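Local atomic coordinates of member of s1p family of ribosomal proteins (Pyrococcus furiosus, PDB entry 5YH1), a protein that probably acts as a nucleic-acid exonuclease of the DHH family, the chain here being the manganese-binding DHH portion of a longer protein. Residues P39-A44 and A207-P212; F46-A51 and T77-L82; R273-E278 and R290-G295; L365-G370 and E428-E433; A374-S379 and F387-I392. All coordinates share one frame; numbering follows the deposited sequence.

Contact 1: P39-A44 and A207-P212; sequences PKIMKA and ARYINP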
# COMPACT_ATOMS: atom_id res chain seq x y z
N PRO A 39 36.35 5.55 19.61
CA PRO A 39 36.04 4.31 20.32
C PRO A 39 34.66 3.71 19.95
O PRO A 39 34.54 2.50 19.77
CB PRO A 39 36.07 4.73 21.80
CG PRO A 39 36.92 5.96 21.83
CD PRO A 39 36.60 6.67 20.55
N LYS A 40 33.64 4.55 19.83
CA LYS A 40 32.30 4.07 19.44
C LYS A 40 32.23 3.70 17.97
O LYS A 40 31.57 2.74 17.61
CB LYS A 40 31.25 5.11 19.80
CG LYS A 40 31.31 5.49 21.27
CD LYS A 40 29.96 5.90 21.82
CE LYS A 40 30.05 7.20 22.62
NZ LYS A 40 28.70 7.59 23.14
N ILE A 41 32.94 4.43 17.13
CA ILE A 41 33.08 4.07 15.72
C ILE A 41 33.69 2.67 15.57
O ILE A 41 33.21 1.85 14.78
CB ILE A 41 33.90 5.12 14.95
CG1 ILE A 41 33.01 6.34 14.68
CG2 ILE A 41 34.41 4.54 13.64
CD1 ILE A 41 33.74 7.54 14.09
N MSE A 42 34.75 2.41 16.34
CA MSE A 42 35.44 1.12 16.29
C MSE A 42 34.58 0.02 16.88
O MSE A 42 34.60 -1.10 16.39
CB MSE A 42 36.80 1.19 16.98
CG MSE A 42 37.78 1.97 16.10
SE MSE A 42 39.61 2.04 16.84
CE MSE A 42 40.27 0.31 16.16
N LYS A 43 33.83 0.32 17.92
CA LYS A 43 32.87 -0.63 18.48
C LYS A 43 31.77 -0.99 17.47
O LYS A 43 31.43 -2.16 17.31
CB LYS A 43 32.25 -0.08 19.75
CG LYS A 43 31.33 -1.06 20.47
CD LYS A 43 30.86 -0.47 21.79
CE LYS A 43 29.93 -1.41 22.54
NZ LYS A 43 29.35 -0.67 23.70
N ALA A 44 31.22 0.02 16.80
CA ALA A 44 30.20 -0.22 15.77
C ALA A 44 30.72 -1.16 14.70
O ALA A 44 30.05 -2.12 14.31
CB ALA A 44 29.75 1.10 15.14
N ALA A 207 32.21 2.54 7.74
CA ALA A 207 32.41 1.57 6.65
C ALA A 207 33.88 1.27 6.39
O ALA A 207 34.24 0.14 6.09
CB ALA A 207 31.74 2.06 5.37
N ARG A 208 34.73 2.29 6.50
CA ARG A 208 36.18 2.11 6.32
C ARG A 208 36.77 1.20 7.40
O ARG A 208 37.65 0.39 7.11
CB ARG A 208 36.90 3.47 6.30
CG ARG A 208 36.59 4.32 5.07
CD ARG A 208 37.22 5.70 5.13
NE ARG A 208 38.66 5.61 5.38
CZ ARG A 208 39.25 5.77 6.57
NH1 ARG A 208 38.57 6.10 7.66
NH2 ARG A 208 40.56 5.61 6.66
N TYR A 209 36.28 1.33 8.63
CA TYR A 209 36.69 0.41 9.70
C TYR A 209 36.15 -1.00 9.50
O TYR A 209 36.82 -1.98 9.83
CB TYR A 209 36.29 0.95 11.07
CG TYR A 209 37.16 2.09 11.54
CD1 TYR A 209 36.97 3.37 11.07
CD2 TYR A 209 38.19 1.88 12.46
CE1 TYR A 209 37.75 4.43 11.50
CE2 TYR A 209 38.98 2.93 12.89
CZ TYR A 209 38.76 4.20 12.40
OH TYR A 209 39.53 5.27 12.81
N ILE A 210 34.94 -1.12 8.96
CA ILE A 210 34.38 -2.44 8.67
C ILE A 210 35.21 -3.13 7.61
O ILE A 210 35.55 -4.31 7.76
CB ILE A 210 32.90 -2.35 8.21
CG1 ILE A 210 32.01 -1.94 9.38
CG2 ILE A 210 32.43 -3.69 7.65
CD1 ILE A 210 30.66 -1.40 8.96
N ASN A 211 35.54 -2.42 6.54
CA ASN A 211 36.24 -3.00 5.40
C ASN A 211 37.15 -1.98 4.71
O ASN A 211 36.75 -1.33 3.75
CB ASN A 211 35.22 -3.59 4.41
CG ASN A 211 35.88 -4.39 3.30
OD1 ASN A 211 37.10 -4.49 3.24
ND2 ASN A 211 35.08 -4.96 2.42
N PRO A 212 38.40 -1.85 5.19
CA PRO A 212 39.31 -0.85 4.61
C PRO A 212 39.49 -0.92 3.09
O PRO A 212 39.79 0.09 2.48
CB PRO A 212 40.63 -1.11 5.35
CG PRO A 212 40.21 -1.67 6.66
CD PRO A 212 39.00 -2.52 6.36
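Tyr209 lays one face of its phenol ring against Ile41, whose methyl CG2 sits over the rim of that face in a CH-pi contact. The contact joins two helices of the alpha/beta DHH core: helix 32-53, which precedes the first strand of the parallel sheet, and helix 199-210, which comes after its last strand. The backbones come within 6.7 Å, measured from Met42 CA to Tyr209 CA. Ile41 CG2 lies 3.8 Å from Tyr209 CD1 and 4.2 Å from the ring centroid, only 26° off the ring normal. That branch reaches the face because it is anti to the isoleucine's own backbone N, while CG1 lies beside the N; the two side chains meet at about a right angle. Met42, a selenomethionine, reaches the other long side of the ring, CG resting 3.6 Å from Tyr209 CE2. The ring is thus touched by both residues, and its hydroxyl makes a weak hydrogen bond to Gly26 O. An alanine in place of Tyr209 would probably open a gap between the helices, leaving Ile41 CG2 and Met42 CG without their aromatic partner and Gly26 O without its weak bond. Ile41 also packs on Val185 of the edge strand, and its side chain is about 11 Å from that of the manganese ligand His163. Beyond CG, Met42 adds a Met-aromatic contact, oblique to the ring: SE is 5.2 Å from the Tyr209 centroid and 63° off its normal.

Contact 2: F46-A51 and T77-L82; sequences FMIRRA and TAIIPL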
# COMPACT_ATOMS: atom_id res chain seq x y z
N PHE A 46 33.29 -3.22 14.94
CA PHE A 46 33.49 -4.52 15.57
C PHE A 46 32.20 -5.35 15.56
O PHE A 46 32.21 -6.51 15.15
CB PHE A 46 34.00 -4.36 17.02
CG PHE A 46 33.97 -5.64 17.82
CD1 PHE A 46 35.00 -6.56 17.73
CD2 PHE A 46 32.89 -5.93 18.64
CE1 PHE A 46 34.96 -7.75 18.46
CE2 PHE A 46 32.84 -7.12 19.37
CZ PHE A 46 33.88 -8.02 19.27
N MSE A 47 31.10 -4.75 16.01
CA MSE A 47 29.82 -5.48 16.08
C MSE A 47 29.35 -5.90 14.72
O MSE A 47 28.87 -7.02 14.54
CB MSE A 47 28.78 -4.62 16.78
CG MSE A 47 29.02 -4.66 18.29
SE MSE A 47 27.79 -3.44 19.20
CE MSE A 47 26.20 -4.60 19.05
N ILE A 48 29.50 -5.04 13.72
CA ILE A 48 29.05 -5.36 12.37
C ILE A 48 29.90 -6.48 11.78
O ILE A 48 29.36 -7.47 11.27
CB ILE A 48 28.99 -4.10 11.48
CG1 ILE A 48 27.83 -3.21 11.94
CG2 ILE A 48 28.82 -4.45 10.01
CD1 ILE A 48 27.86 -1.79 11.43
N ARG A 49 31.22 -6.35 11.90
CA ARG A 49 32.15 -7.38 11.40
C ARG A 49 31.91 -8.74 12.07
O ARG A 49 31.99 -9.77 11.43
CB ARG A 49 33.61 -6.95 11.60
CG ARG A 49 34.09 -5.83 10.67
CD ARG A 49 35.41 -5.24 11.16
NE ARG A 49 36.45 -6.27 11.28
CZ ARG A 49 37.13 -6.79 10.26
NH1 ARG A 49 36.91 -6.40 9.02
NH2 ARG A 49 38.03 -7.72 10.48
N ARG A 50 31.62 -8.72 13.37
CA ARG A 50 31.40 -9.96 14.10
C ARG A 50 30.15 -10.69 13.61
O ARG A 50 30.19 -11.90 13.38
CB ARG A 50 31.32 -9.70 15.61
CG ARG A 50 31.62 -10.93 16.43
CD ARG A 50 31.50 -10.69 17.92
NE ARG A 50 32.07 -11.82 18.67
CZ ARG A 50 31.49 -13.02 18.81
NH1 ARG A 50 30.31 -13.27 18.26
NH2 ARG A 50 32.11 -13.97 19.51
N ALA A 51 29.06 -9.94 13.45
CA ALA A 51 27.84 -10.49 12.86
C ALA A 51 28.13 -11.15 11.51
O ALA A 51 27.68 -12.27 11.25
CB ALA A 51 26.78 -9.41 12.70
N THR A 77 28.17 -1.27 0.94
CA THR A 77 29.30 -1.46 0.04
C THR A 77 30.49 -2.12 0.76
O THR A 77 31.20 -2.92 0.16
CB THR A 77 29.71 -0.11 -0.59
OG1 THR A 77 28.58 0.43 -1.28
CG2 THR A 77 30.86 -0.28 -1.56
N ALA A 78 30.68 -1.81 2.03
CA ALA A 78 31.72 -2.44 2.86
C ALA A 78 31.33 -3.85 3.34
O ALA A 78 32.15 -4.75 3.40
CB ALA A 78 32.01 -1.56 4.07
N ILE A 79 30.05 -4.02 3.68
CA ILE A 79 29.56 -5.27 4.27
C ILE A 79 29.46 -6.42 3.27
O ILE A 79 29.92 -7.53 3.54
CB ILE A 79 28.20 -5.03 4.96
CG1 ILE A 79 28.40 -4.18 6.21
CG2 ILE A 79 27.53 -6.36 5.34
CD1 ILE A 79 27.15 -3.49 6.69
N ILE A 80 28.86 -6.16 2.11
CA ILE A 80 28.56 -7.23 1.14
C ILE A 80 29.80 -8.05 0.74
O ILE A 80 29.74 -9.28 0.75
CB ILE A 80 27.84 -6.68 -0.13
CG1 ILE A 80 26.42 -6.19 0.21
CG2 ILE A 80 27.79 -7.72 -1.23
CD1 ILE A 80 25.52 -7.22 0.83
N PRO A 81 30.92 -7.38 0.39
CA PRO A 81 32.13 -8.15 0.05
C PRO A 81 32.62 -9.08 1.17
O PRO A 81 33.08 -10.18 0.88
CB PRO A 81 33.18 -7.08 -0.24
CG PRO A 81 32.39 -5.89 -0.66
CD PRO A 81 31.10 -5.95 0.11
N LEU A 82 32.54 -8.64 2.42
CA LEU A 82 32.94 -9.49 3.54
C LEU A 82 32.01 -10.69 3.66
O LEU A 82 32.47 -11.81 3.85
CB LEU A 82 32.96 -8.71 4.86
CG LEU A 82 34.02 -7.63 5.04
CD1 LEU A 82 33.99 -7.13 6.48
CD2 LEU A 82 35.41 -8.12 4.67
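Two helical segments face each other at residues 46-51 and 77-82, with Arg49 CA and Ile79 CA 7.9 Å apart where the backbones come nearest. The second helix is kinked at Pro81, whose nitrogen cannot donate to the preceding turn. Between them the packing rests on two pairs of side chains. Ile48 points its CB at the other helix and pushes the methyl CG2 against the outer branch of Ile79, 3.8 Å from both CG1 and CD1 of that residue. The Ile48 methyl is anti to its backbone N (chi1 of CG1 -71°), which directs it across the gap, and the two isoleucines meet at about a right angle. Arg49, next in the chain, and Leu82, about a turn beyond Ile79, form the second pair: Leu82 CD1 lies 3.9 Å from Arg49 NH1, oblique to the guanidinium. The arginine chain bends at chi3 (57°), bringing its end round to this place. There the guanidinium is held by three carbonyls outside the pair, NE donating to Ala20 O, NH2 to Arg19 O and NH1 to Ile210 O. These belong to the last turns of helices 2-20 and 199-210, whose carbonyl-rich ends would probably welcome a positive charge. Ile48 also rests on Leu132 and Val134 of the central sheet. This is helix-on-helix packing over a parallel sheet, as in the Rossmann-like alpha/beta core of DHH-family proteins.

Contact 3: R273-E278 and R290-G295; sequences RGIIEE and RMLVEG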
# COMPACT_ATOMS: atom_id res chain seq x y z
N ARG A 273 18.06 -0.45 -5.03
CA ARG A 273 19.21 -1.27 -5.44
C ARG A 273 19.19 -1.48 -6.95
O ARG A 273 18.15 -1.83 -7.52
CB ARG A 273 19.20 -2.63 -4.72
CG ARG A 273 20.33 -3.55 -5.14
CD ARG A 273 20.46 -4.78 -4.24
NE ARG A 273 20.63 -4.42 -2.83
CZ ARG A 273 19.65 -4.38 -1.92
NH1 ARG A 273 18.39 -4.70 -2.23
NH2 ARG A 273 19.92 -4.01 -0.66
N GLY A 274 20.34 -1.26 -7.58
CA GLY A 274 20.49 -1.33 -9.02
C GLY A 274 20.44 0.04 -9.65
O GLY A 274 20.84 0.21 -10.81
N ILE A 275 19.94 1.02 -8.90
CA ILE A 275 19.83 2.41 -9.36
C ILE A 275 20.66 3.35 -8.49
O ILE A 275 21.47 4.12 -9.00
CB ILE A 275 18.37 2.89 -9.39
CG1 ILE A 275 17.48 1.85 -10.08
CG2 ILE A 275 18.26 4.24 -10.09
CD1 ILE A 275 16.00 2.20 -10.12
N ILE A 276 20.44 3.30 -7.18
CA ILE A 276 21.10 4.23 -6.25
C ILE A 276 22.64 4.18 -6.35
O ILE A 276 23.29 5.22 -6.31
CB ILE A 276 20.61 4.02 -4.79
CG1 ILE A 276 21.12 5.11 -3.85
CG2 ILE A 276 21.02 2.66 -4.25
CD1 ILE A 276 20.55 6.48 -4.14
N GLU A 277 23.21 2.98 -6.51
CA GLU A 277 24.66 2.82 -6.63
C GLU A 277 25.22 3.55 -7.85
O GLU A 277 26.36 4.04 -7.82
CB GLU A 277 25.06 1.34 -6.73
CG GLU A 277 24.65 0.47 -5.55
CD GLU A 277 23.27 -0.16 -5.71
OE1 GLU A 277 22.53 0.21 -6.64
OE2 GLU A 277 22.93 -1.02 -4.89
N GLU A 278 24.44 3.58 -8.93
CA GLU A 278 24.84 4.24 -10.16
C GLU A 278 24.80 5.74 -9.99
O GLU A 278 25.72 6.45 -10.42
CB GLU A 278 23.92 3.84 -11.32
CG GLU A 278 23.83 2.34 -11.59
CD GLU A 278 25.15 1.73 -12.03
OE1 GLU A 278 26.12 2.47 -12.29
OE2 GLU A 278 25.21 0.50 -12.13
N ARG A 290 25.98 8.85 -15.85
CA ARG A 290 25.73 10.06 -16.64
C ARG A 290 24.34 10.08 -17.25
O ARG A 290 23.64 11.07 -17.16
CB ARG A 290 26.76 10.23 -17.75
CG ARG A 290 28.01 10.92 -17.26
CD ARG A 290 29.16 10.78 -18.25
NE ARG A 290 30.27 11.63 -17.84
CZ ARG A 290 31.51 11.55 -18.32
NH1 ARG A 290 31.84 10.64 -19.24
NH2 ARG A 290 32.44 12.39 -17.87
N MSE A 291 23.93 8.97 -17.84
CA MSE A 291 22.59 8.89 -18.45
C MSE A 291 21.50 9.11 -17.43
O MSE A 291 20.55 9.83 -17.69
CB MSE A 291 22.42 7.57 -19.18
CG MSE A 291 23.27 7.58 -20.45
SE MSE A 291 22.97 5.91 -21.46
CE MSE A 291 24.12 4.59 -20.58
N LEU A 292 21.64 8.52 -16.25
CA LEU A 292 20.66 8.74 -15.18
C LEU A 292 20.63 10.19 -14.70
O LEU A 292 19.58 10.82 -14.70
CB LEU A 292 20.92 7.81 -14.00
CG LEU A 292 20.58 6.35 -14.27
CD1 LEU A 292 21.11 5.47 -13.15
CD2 LEU A 292 19.07 6.15 -14.42
N VAL A 293 21.78 10.73 -14.29
CA VAL A 293 21.81 12.09 -13.74
C VAL A 293 21.46 13.15 -14.79
O VAL A 293 20.70 14.07 -14.50
CB VAL A 293 23.16 12.40 -13.07
CG1 VAL A 293 23.22 13.86 -12.64
CG2 VAL A 293 23.35 11.50 -11.86
N GLU A 294 21.99 13.01 -16.00
CA GLU A 294 21.70 13.97 -17.08
C GLU A 294 20.31 13.77 -17.67
O GLU A 294 19.72 14.71 -18.18
CB GLU A 294 22.75 13.88 -18.20
CG GLU A 294 24.16 14.28 -17.76
CD GLU A 294 25.22 14.03 -18.83
OE1 GLU A 294 24.89 13.61 -19.96
OE2 GLU A 294 26.42 14.25 -18.52
N GLY A 295 19.79 12.55 -17.60
CA GLY A 295 18.41 12.30 -18.00
C GLY A 295 17.40 12.83 -17.00
O GLY A 295 16.37 13.40 -17.39
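The flat carboxylate of Glu278 leads away from Leu292, so that the contact is made by its aliphatic base: Glu278 CB lies 3.7 Å from Leu292 CD1. This joins the short helix 276-279 to the long helix 286-311, which carries the chain from the DHH core toward the C-terminal alpha/beta domain. Glu278 CG sits beside the backbone N and the chain bends again at chi2 (-64°), which turns the acid from the leucine toward Thr283, whose OG1 is hydrogen-bonded to Glu278 OE1. A further link to the long helix runs from Glu278 O to His289 ND1. Leu292 points its CB at the short helix and is covered more than any other residue here; the same CD1 also approaches Ile275 CG2, more loosely, at 4.4 Å. The second subunit, another copy of the protein, closes round the pair, with its Ala153 against Leu292 and its Tyr154 against Ile275; Tyr154 of that subunit also has its hydroxyl hydrogen-bonded to Gly274 O. The backbone angles of Gly274 would jam a CB against the carbonyl O of Arg273. A second carboxylate fixes this turn into the short helix, since Glu277 folds back over the segment's start: Gly274 N donates to Glu277 OE1 over 2.8 Å, reaching the oxygen on its syn side and 16° out of the carboxylate plane.

Contact 4: L365-G370 and E428-E433; sequences LTLAYG and EAFAKE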
# COMPACT_ATOMS: atom_id res chain seq x y z
N LEU A 365 11.52 33.53 7.98
CA LEU A 365 10.74 32.43 8.54
C LEU A 365 9.63 32.05 7.59
O LEU A 365 8.74 32.86 7.32
CB LEU A 365 10.15 32.82 9.90
CG LEU A 365 9.53 31.68 10.71
CD1 LEU A 365 10.57 30.65 11.13
CD2 LEU A 365 8.86 32.26 11.94
N THR A 366 9.68 30.82 7.09
CA THR A 366 8.70 30.33 6.14
C THR A 366 7.82 29.28 6.81
O THR A 366 8.32 28.28 7.32
CB THR A 366 9.37 29.75 4.89
OG1 THR A 366 10.07 30.80 4.19
CG2 THR A 366 8.34 29.14 3.94
N LEU A 367 6.52 29.53 6.81
CA LEU A 367 5.55 28.63 7.42
C LEU A 367 4.62 28.09 6.33
O LEU A 367 3.83 28.84 5.77
CB LEU A 367 4.75 29.38 8.46
CG LEU A 367 3.57 28.64 9.08
CD1 LEU A 367 4.06 27.63 10.09
CD2 LEU A 367 2.63 29.65 9.73
N ALA A 368 4.72 26.80 6.04
CA ALA A 368 3.85 26.16 5.05
C ALA A 368 2.88 25.23 5.76
O ALA A 368 3.31 24.29 6.42
CB ALA A 368 4.68 25.36 4.07
N TYR A 369 1.58 25.47 5.62
CA TYR A 369 0.59 24.73 6.41
C TYR A 369 -0.47 24.01 5.58
O TYR A 369 -0.85 24.44 4.48
CB TYR A 369 -0.08 25.65 7.43
CG TYR A 369 -0.84 26.82 6.84
CD1 TYR A 369 -2.18 26.70 6.49
CD2 TYR A 369 -0.21 28.05 6.65
CE1 TYR A 369 -2.87 27.78 5.95
CE2 TYR A 369 -0.90 29.13 6.12
CZ TYR A 369 -2.22 28.99 5.77
OH TYR A 369 -2.89 30.06 5.25
N GLY A 370 -0.93 22.89 6.12
CA GLY A 370 -2.10 22.17 5.60
C GLY A 370 -3.24 22.23 6.61
O GLY A 370 -3.24 23.09 7.49
N GLU A 428 -2.25 31.52 14.49
CA GLU A 428 -2.24 32.88 15.01
C GLU A 428 -1.39 32.98 16.28
O GLU A 428 -0.69 33.98 16.46
CB GLU A 428 -3.66 33.38 15.26
CG GLU A 428 -4.38 33.72 13.97
CD GLU A 428 -5.78 34.26 14.18
OE1 GLU A 428 -6.27 34.25 15.34
OE2 GLU A 428 -6.40 34.69 13.19
N ALA A 429 -1.42 31.96 17.13
CA ALA A 429 -0.57 31.96 18.32
C ALA A 429 0.90 31.78 17.92
O ALA A 429 1.79 32.35 18.56
CB ALA A 429 -0.98 30.86 19.29
N PHE A 430 1.15 30.99 16.89
CA PHE A 430 2.50 30.85 16.37
C PHE A 430 3.01 32.21 15.87
O PHE A 430 4.14 32.60 16.16
CB PHE A 430 2.57 29.83 15.25
CG PHE A 430 3.95 29.65 14.68
CD1 PHE A 430 4.83 28.76 15.25
CD2 PHE A 430 4.37 30.40 13.59
CE1 PHE A 430 6.11 28.60 14.74
CE2 PHE A 430 5.64 30.24 13.07
CZ PHE A 430 6.51 29.35 13.65
N ALA A 431 2.16 32.93 15.15
CA ALA A 431 2.55 34.22 14.59
C ALA A 431 2.84 35.26 15.69
O ALA A 431 3.74 36.09 15.55
CB ALA A 431 1.50 34.73 13.63
N LYS A 432 2.08 35.20 16.80
CA LYS A 432 2.28 36.13 17.91
C LYS A 432 3.62 35.88 18.58
O LYS A 432 4.30 36.82 18.98
CB LYS A 432 1.16 36.04 18.94
N GLU A 433 4.00 34.61 18.70
CA GLU A 433 5.30 34.27 19.27
C GLU A 433 6.46 34.79 18.41
O GLU A 433 7.51 35.15 18.95
CB GLU A 433 5.44 32.75 19.45
CG GLU A 433 4.52 32.18 20.52
CD GLU A 433 4.66 32.87 21.87
OE1 GLU A 433 3.64 33.36 22.39
OE2 GLU A 433 5.79 32.95 22.40
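Strand residues 365-369 pack against helix residues 428-433 and run in a roughly opposing direction, with Leu367 CA and Ala431 CA 9.6 Å apart at the nearest point of the backbones. The pair belongs to the alpha/beta layering of the C-terminal domain, in which helix 423-435 covers a six-stranded mixed sheet and strand 364-369 is one of its inner strands. Alternation along the strand turns Leu365 and Leu367 to the helix, and the two leucines together receive one aromatic knob, Phe430. With CG anti to the backbone N (chi1 -180°), the phenylalanine extends from the helix toward the sheet, bringing the far end of its ring to the leucines. Leu365 approaches from the opposite direction, while Leu367 offers its methyl CD1, 4.3 Å from Phe430 CE2. Both methyls meet the ring obliquely. Purely apolar groups make the contact, and all three residues are buried. Ile392 and Leu396 of helix 389-399 flank Phe430, and Val376 on the adjacent strand packs against both leucines, so the ring sits at a junction of two helices with the sheet. Polar groups hold the strand on another side, Thr366 OG1 being bonded to His351 ND1 and Asn327 ND2. At the far end of the ring a single leucine methyl straddles two carbons: Leu365 CD2 is 4.0 Å from Phe430 CE2 and 4.1 Å from Phe430 CZ.

Contact 5: A374-S379 and F387-I392; sequences AVVRAS and FDLNKI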
# COMPACT_ATOMS: atom_id res chain seq x y z
N ALA A 374 1.99 21.96 9.92
CA ALA A 374 2.73 23.09 9.37
C ALA A 374 4.19 22.71 9.32
O ALA A 374 4.68 22.05 10.23
CB ALA A 374 2.53 24.34 10.21
N VAL A 375 4.87 23.08 8.24
CA VAL A 375 6.31 22.94 8.14
C VAL A 375 6.93 24.32 8.31
O VAL A 375 6.44 25.28 7.75
CB VAL A 375 6.73 22.33 6.79
CG1 VAL A 375 8.24 22.23 6.69
CG2 VAL A 375 6.11 20.94 6.63
N VAL A 376 7.98 24.39 9.12
CA VAL A 376 8.60 25.65 9.50
C VAL A 376 10.06 25.64 9.08
O VAL A 376 10.78 24.68 9.36
CB VAL A 376 8.54 25.88 11.02
CG1 VAL A 376 9.19 27.21 11.39
CG2 VAL A 376 7.09 25.85 11.50
N ARG A 377 10.50 26.69 8.41
CA ARG A 377 11.91 26.85 8.04
C ARG A 377 12.39 28.25 8.40
O ARG A 377 11.74 29.23 8.07
CB ARG A 377 12.10 26.57 6.56
CG ARG A 377 12.08 25.08 6.28
CD ARG A 377 11.88 24.77 4.82
NE ARG A 377 12.68 23.62 4.43
CZ ARG A 377 12.26 22.36 4.36
NH1 ARG A 377 11.01 22.03 4.66
NH2 ARG A 377 13.10 21.40 3.98
N ALA A 378 13.52 28.30 9.09
CA ALA A 378 14.12 29.53 9.57
C ALA A 378 15.51 29.67 8.96
O ALA A 378 16.32 28.76 9.05
CB ALA A 378 14.23 29.49 11.08
N SER A 379 15.79 30.81 8.33
CA SER A 379 17.14 31.10 7.85
C SER A 379 18.11 31.32 9.02
O SER A 379 17.69 31.56 10.16
CB SER A 379 17.14 32.35 6.98
OG SER A 379 16.79 33.47 7.77
N PHE A 387 15.34 32.45 17.75
CA PHE A 387 14.22 31.63 17.33
C PHE A 387 14.51 30.18 17.72
O PHE A 387 15.56 29.65 17.40
CB PHE A 387 14.01 31.73 15.82
CG PHE A 387 12.97 30.78 15.30
CD1 PHE A 387 11.63 31.11 15.38
CD2 PHE A 387 13.33 29.55 14.79
CE1 PHE A 387 10.66 30.23 14.92
CE2 PHE A 387 12.36 28.67 14.33
CZ PHE A 387 11.03 29.01 14.40
N ASP A 388 13.58 29.55 18.42
CA ASP A 388 13.70 28.14 18.76
C ASP A 388 12.33 27.50 18.61
O ASP A 388 11.42 27.79 19.39
CB ASP A 388 14.23 27.96 20.19
CG ASP A 388 14.47 26.49 20.56
OD1 ASP A 388 13.78 25.58 20.06
OD2 ASP A 388 15.37 26.24 21.38
N LEU A 389 12.20 26.65 17.59
CA LEU A 389 10.93 26.03 17.27
C LEU A 389 10.43 25.13 18.40
O LEU A 389 9.24 25.12 18.70
CB LEU A 389 11.05 25.25 15.96
CG LEU A 389 9.80 24.49 15.49
CD1 LEU A 389 8.66 25.46 15.23
CD2 LEU A 389 10.13 23.67 14.24
N ASN A 390 11.33 24.36 19.01
CA ASN A 390 10.96 23.46 20.12
C ASN A 390 10.38 24.23 21.30
O ASN A 390 9.38 23.81 21.88
CB ASN A 390 12.14 22.60 20.56
CG ASN A 390 12.61 21.66 19.47
OD1 ASN A 390 11.81 20.99 18.83
ND2 ASN A 390 13.91 21.61 19.24
N LYS A 391 10.98 25.37 21.63
CA LYS A 391 10.44 26.24 22.69
C LYS A 391 9.08 26.79 22.32
O LYS A 391 8.19 26.88 23.16
CB LYS A 391 11.39 27.41 23.00
CG LYS A 391 12.64 26.99 23.73
CD LYS A 391 13.61 28.16 23.92
CE LYS A 391 14.94 27.67 24.48
NZ LYS A 391 16.03 28.68 24.34
N ILE A 392 8.93 27.20 21.06
CA ILE A 392 7.66 27.77 20.61
C ILE A 392 6.55 26.72 20.65
O ILE A 392 5.44 27.02 21.06
CB ILE A 392 7.78 28.44 19.22
CG1 ILE A 392 8.58 29.75 19.38
CG2 ILE A 392 6.41 28.73 18.62
CD1 ILE A 392 9.01 30.39 18.09
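Val376 projects from its strand as a two-pronged knob and Ala378 as a single bump, and both face the start of helix 389-399. The forked valine is shared between two partners. Its CG1, anti to the backbone N (chi1 -180°), nears the tip of the aromatic ring at Phe387 CZ, 4.0 Å away, while CG2 turns to Leu389 CD1, 4.1 Å off. Ala378 is small enough for the side of the ring to settle beside it, its CB lying 3.8 Å from both Phe387 CD2 and Phe387 CE2. The ring therefore spans the two strand residues, meeting each obliquely, and Leu389, two residues on, continues the apolar surface. Leu365 of the adjacent strand touches Phe387, and Phe430 of helix 423-435 rests on Val376 and Leu389. Between Phe387 and Leu389 the chain begins its helix at Asp388, the N-cap: Lys391 N donates to Asp388 OD1 over 3.2 Å, coming from above the carboxylate plane. The chemistry divides by position: carbon meets carbon all across the strand-helix interface, so burial of apolar surface probably holds it, while the polar bonding serves to start the helix.

The five contacts fall into two clusters with a third site between them in sequence. Contacts 1 and 2 share helix 32-53 and have centres 9 Å apart; Asn211 ND2 of contact 1 lies 3.1 Å from Ala78 O of contact 2, a probable hydrogen bond. Contacts 4 and 5, also 9 Å apart between centres, sit on neighbouring strands, where Ala368 O and Val375 N are 2.7 Å apart. Centres of contacts 1 and 4 are 43 Å apart, on opposite sides of the chain's centre. Contact 3 lies at the root of the long connecting helix, against a second subunit. None reaches the manganese site of Asp67, Asp137, His163 and Asp229.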